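Local coordinates for sugar phosphate isomerase/epimerase (PDB 3L23), which binds a magnesium ion in a TIM-barrel fold and is probably an isomerase acting on sugars or sugar phosphates, at residues Q197-L203 with N225-Y230. Sequence-based numbering, arbitrary orientation.
Sequences QIYDLML and NDPVEY
The CA atoms of Gln197 and Asn225 are 10.2 Å apart and those of Asp200 and Tyr230 9.8 Å, so the two backbones never touch and side chains bridge the gap. Gln197 and Asn225 reach out from opposite directions and pair amide to amide: Asn225 ND2 gives one hydrogen to Gln197 OE1 at 2.9 Å, and Gln197 NE2 returns one to Asn225 OD1 at 3.2 Å. The two amide planes are twisted 48° apart, and each donor stands tilted from the carbonyl plane it meets. Asn225 ND2 also donates to Gly223 O. The second hydrogen of Gln197 NE2 goes to Asp200 OD2 (3.1 Å), from above the carboxylate plane, which fixes the rotation of the amide. Asp200, with CG anti to its own carbonyl carbon (chi1 -63°), turns OD1 to Tyr230 OH, which donates to it at 2.7 Å on the syn side, somewhat out of the carboxylate plane, although carboxylate and ring are nearly coplanar. In this xylose isomerase-like TIM barrel, side chains of both helices, 198-205 and 227-233, pack against strand 211-216, whose Met215 touches both tyrosines; Asp226 N-caps the helix that carries Tyr230. Tyr199 presents its edge to the face of Tyr230 in an offset edge-to-face pair, ring planes at 76° and Tyr199 CD2 3.7 Å from Tyr230 CE1. Leu203 CD1 comes up to the edge of the Tyr230 ring, 3.8 Å from Tyr230 CE1. With an alanine at Gln197, the side-chain amide of Asn225 would probably lose both bonds across the contact, and Asp200 OD2 its amide donor.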
ATOM      1  N   GLN A 197       8.337 -19.041  -0.769  1.00 30.62           N
ATOM      2  CA  GLN A 197       8.271 -17.629  -0.497  1.00 29.56           C
ATOM      3  C   GLN A 197       6.969 -17.320   0.239  1.00 29.95           C
ATOM      4  O   GLN A 197       5.891 -17.794  -0.148  1.00 28.73           O
ATOM      5  CB  GLN A 197       8.365 -16.808  -1.790  1.00 28.90           C
ATOM      6  CG  GLN A 197       9.721 -16.996  -2.501  1.00 28.44           C
ATOM      7  CD  GLN A 197       9.909 -16.130  -3.728  1.00 29.28           C
ATOM      8  OE1 GLN A 197      11.004 -15.595  -3.943  1.00 30.94           O
ATOM      9  NE2 GLN A 197       8.828 -15.958  -4.525  1.00 28.79           N
ATOM     10  N   ILE A 198       7.069 -16.493   1.272  1.00 29.43           N
ATOM     11  CA  ILE A 198       5.872 -16.075   2.029  1.00 28.95           C
ATOM     12  C   ILE A 198       4.787 -15.530   1.124  1.00 28.59           C
ATOM     13  O   ILE A 198       3.628 -15.886   1.275  1.00 29.24           O
ATOM     14  CB  ILE A 198       6.243 -15.076   3.185  1.00 27.81           C
ATOM     15  CG1 ILE A 198       7.055 -15.785   4.253  1.00 28.94           C
ATOM     16  CG2 ILE A 198       4.979 -14.454   3.823  1.00 29.14           C
ATOM     17  CD1 ILE A 198       7.839 -14.833   5.152  1.00 29.61           C
ATOM     18  N   TYR A 199       5.130 -14.666   0.166  1.00 28.95           N
ATOM     19  CA  TYR A 199       4.120 -14.079  -0.716  1.00 28.82           C
ATOM     20  C   TYR A 199       3.326 -15.143  -1.494  1.00 28.90           C
ATOM     21  O   TYR A 199       2.093 -14.995  -1.714  1.00 29.87           O
ATOM     22  CB  TYR A 199       4.812 -13.108  -1.670  1.00 29.44           C
ATOM     23  CG  TYR A 199       3.922 -12.074  -2.340  1.00 29.12           C
ATOM     24  CD1 TYR A 199       3.341 -11.035  -1.604  1.00 28.29           C
ATOM     25  CD2 TYR A 199       3.662 -12.131  -3.707  1.00 30.51           C
ATOM     26  CE1 TYR A 199       2.538 -10.090  -2.221  1.00 29.46           C
ATOM     27  CE2 TYR A 199       2.867 -11.178  -4.317  1.00 29.64           C
ATOM     28  CZ  TYR A 199       2.310 -10.183  -3.587  1.00 29.08           C
ATOM     29  OH  TYR A 199       1.496  -9.231  -4.166  1.00 31.37           O
ATOM     30  N   ASP A 200       4.027 -16.170  -1.970  1.00 28.67           N
ATOM     31  CA  ASP A 200       3.360 -17.299  -2.655  1.00 29.36           C
ATOM     32  C   ASP A 200       2.376 -18.022  -1.747  1.00 29.74           C
ATOM     33  O   ASP A 200       1.310 -18.410  -2.201  1.00 29.05           O
ATOM     34  CB  ASP A 200       4.383 -18.230  -3.269  1.00 29.54           C
ATOM     35  CG  ASP A 200       5.178 -17.533  -4.328  1.00 30.56           C
ATOM     36  OD1 ASP A 200       4.568 -16.693  -5.005  1.00 30.04           O
ATOM     37  OD2 ASP A 200       6.377 -17.780  -4.489  1.00 28.81           O
ATOM     38  N   LEU A 201       2.710 -18.172  -0.469  1.00 30.14           N
ATOM     39  CA  LEU A 201       1.797 -18.754   0.492  1.00 30.54           C
ATOM     40  C   LEU A 201       0.598 -17.825   0.716  1.00 30.34           C
ATOM     41  O   LEU A 201      -0.533 -18.296   0.904  1.00 30.52           O
ATOM     42  CB  LEU A 201       2.500 -19.057   1.826  1.00 30.53           C
ATOM     43  CG  LEU A 201       3.683 -20.035   1.785  1.00 30.67           C
ATOM     44  CD1 LEU A 201       4.384 -20.074   3.132  1.00 31.21           C
ATOM     45  CD2 LEU A 201       3.230 -21.419   1.298  1.00 30.03           C
HETATM   46  N   MSE A 202       0.826 -16.506   0.691  1.00 31.09           N
HETATM   47  CA  MSE A 202      -0.272 -15.561   0.897  1.00 30.19           C
HETATM   48  C   MSE A 202      -1.269 -15.645  -0.245  1.00 30.79           C
HETATM   49  O   MSE A 202      -2.482 -15.652  -0.019  1.00 31.41           O
HETATM   50  CB  MSE A 202       0.250 -14.125   1.056  1.00 30.86           C
HETATM   51  CG  MSE A 202       0.940 -13.890   2.392  1.00 30.11           C
HETATM   52 SE   MSE A 202       1.475 -11.980   2.381  0.75 31.04          SE
HETATM   53  CE  MSE A 202       2.024 -11.897   4.231  1.00 31.07           C
ATOM     54  N   LEU A 203      -0.756 -15.680  -1.465  1.00 30.74           N
ATOM     55  CA  LEU A 203      -1.601 -15.871  -2.656  1.00 30.46           C
ATOM     56  C   LEU A 203      -2.372 -17.172  -2.560  1.00 30.79           C
ATOM     57  O   LEU A 203      -3.591 -17.213  -2.775  1.00 31.01           O
ATOM     58  CB  LEU A 203      -0.747 -15.868  -3.910  1.00 30.99           C
ATOM     59  CG  LEU A 203      -0.221 -14.484  -4.311  1.00 31.85           C
ATOM     60  CD1 LEU A 203       1.048 -14.631  -5.209  1.00 32.91           C
ATOM     61  CD2 LEU A 203      -1.306 -13.563  -4.942  1.00 31.93           C
ATOM     62  N   ASN A 225      12.437 -10.712  -7.039  1.00 29.60           N
ATOM     63  CA  ASN A 225      11.322 -11.212  -7.871  1.00 30.14           C
ATOM     64  C   ASN A 225      10.891 -10.196  -8.930  1.00 30.56           C
ATOM     65  O   ASN A 225      11.174  -8.999  -8.853  1.00 30.78           O
ATOM     66  CB  ASN A 225      10.123 -11.629  -7.012  1.00 30.06           C
ATOM     67  CG  ASN A 225      10.308 -12.973  -6.381  1.00 30.92           C
ATOM     68  OD1 ASN A 225       9.757 -13.946  -6.883  1.00 30.97           O
ATOM     69  ND2 ASN A 225      11.152 -13.066  -5.328  1.00 29.27           N
ATOM     70  N   ASP A 226      10.167 -10.690  -9.934  1.00 30.73           N
ATOM     71  CA  ASP A 226       9.758  -9.865 -11.087  1.00 30.82           C
ATOM     72  C   ASP A 226       8.293  -9.514 -11.013  1.00 30.22           C
ATOM     73  O   ASP A 226       7.473 -10.406 -11.147  1.00 30.73           O
ATOM     74  CB  ASP A 226       9.994 -10.663 -12.363  1.00 31.72           C
ATOM     75  CG  ASP A 226       9.606  -9.912 -13.626  1.00 32.08           C
ATOM     76  OD1 ASP A 226       9.370  -8.677 -13.586  1.00 34.13           O
ATOM     77  OD2 ASP A 226       9.534 -10.603 -14.680  1.00 33.99           O
ATOM     78  N   PRO A 227       7.965  -8.213 -10.864  1.00 29.53           N
ATOM     79  CA  PRO A 227       6.568  -7.835 -10.778  1.00 28.86           C
ATOM     80  C   PRO A 227       5.801  -8.119 -12.061  1.00 29.62           C
ATOM     81  O   PRO A 227       4.601  -8.375 -12.016  1.00 30.19           O
ATOM     82  CB  PRO A 227       6.619  -6.345 -10.489  1.00 31.06           C
ATOM     83  CG  PRO A 227       7.902  -5.881 -10.977  1.00 30.35           C
ATOM     84  CD  PRO A 227       8.844  -7.040 -10.755  1.00 30.30           C
ATOM     85  N   VAL A 228       6.480  -8.116 -13.195  1.00 29.30           N
ATOM     86  CA  VAL A 228       5.790  -8.447 -14.452  1.00 30.24           C
ATOM     87  C   VAL A 228       5.352  -9.908 -14.478  1.00 31.20           C
ATOM     88  O   VAL A 228       4.223 -10.214 -14.841  1.00 30.27           O
ATOM     89  CB  VAL A 228       6.654  -8.047 -15.639  1.00 30.54           C
ATOM     90  CG1 VAL A 228       6.113  -8.630 -16.942  1.00 30.49           C
ATOM     91  CG2 VAL A 228       6.753  -6.489 -15.704  1.00 28.53           C
ATOM     92  N   GLU A 229       6.245 -10.820 -14.101  1.00 31.98           N
ATOM     93  CA  GLU A 229       5.893 -12.230 -13.956  1.00 32.56           C
ATOM     94  C   GLU A 229       4.747 -12.458 -12.975  1.00 30.60           C
ATOM     95  O   GLU A 229       3.866 -13.291 -13.232  1.00 31.23           O
ATOM     96  CB  GLU A 229       7.109 -13.046 -13.492  1.00 32.70           C
ATOM     97  CG  GLU A 229       6.828 -14.528 -13.286  1.00 34.93           C
ATOM     98  CD  GLU A 229       8.012 -15.326 -12.668  1.00 38.07           C
ATOM     99  OE1 GLU A 229       9.000 -14.720 -12.148  1.00 41.86           O
ATOM    100  OE2 GLU A 229       7.914 -16.576 -12.728  1.00 46.31           O
ATOM    101  N   TYR A 230       4.766 -11.761 -11.840  1.00 29.94           N
ATOM    102  CA  TYR A 230       3.682 -11.873 -10.856  1.00 30.19           C
ATOM    103  C   TYR A 230       2.333 -11.429 -11.439  1.00 30.22           C
ATOM    104  O   TYR A 230       1.301 -12.104 -11.254  1.00 29.91           O
ATOM    105  CB  TYR A 230       3.999 -11.125  -9.541  1.00 30.13           C
ATOM    106  CG  TYR A 230       4.600 -12.071  -8.542  1.00 30.19           C
ATOM    107  CD1 TYR A 230       3.804 -12.920  -7.801  1.00 30.00           C
ATOM    108  CD2 TYR A 230       5.989 -12.168  -8.393  1.00 31.69           C
ATOM    109  CE1 TYR A 230       4.375 -13.848  -6.903  1.00 30.49           C
ATOM    110  CE2 TYR A 230       6.537 -13.074  -7.549  1.00 31.85           C
ATOM    111  CZ  TYR A 230       5.732 -13.933  -6.810  1.00 31.04           C
ATOM    112  OH  TYR A 230       6.347 -14.852  -5.969  1.00 31.90           O
TER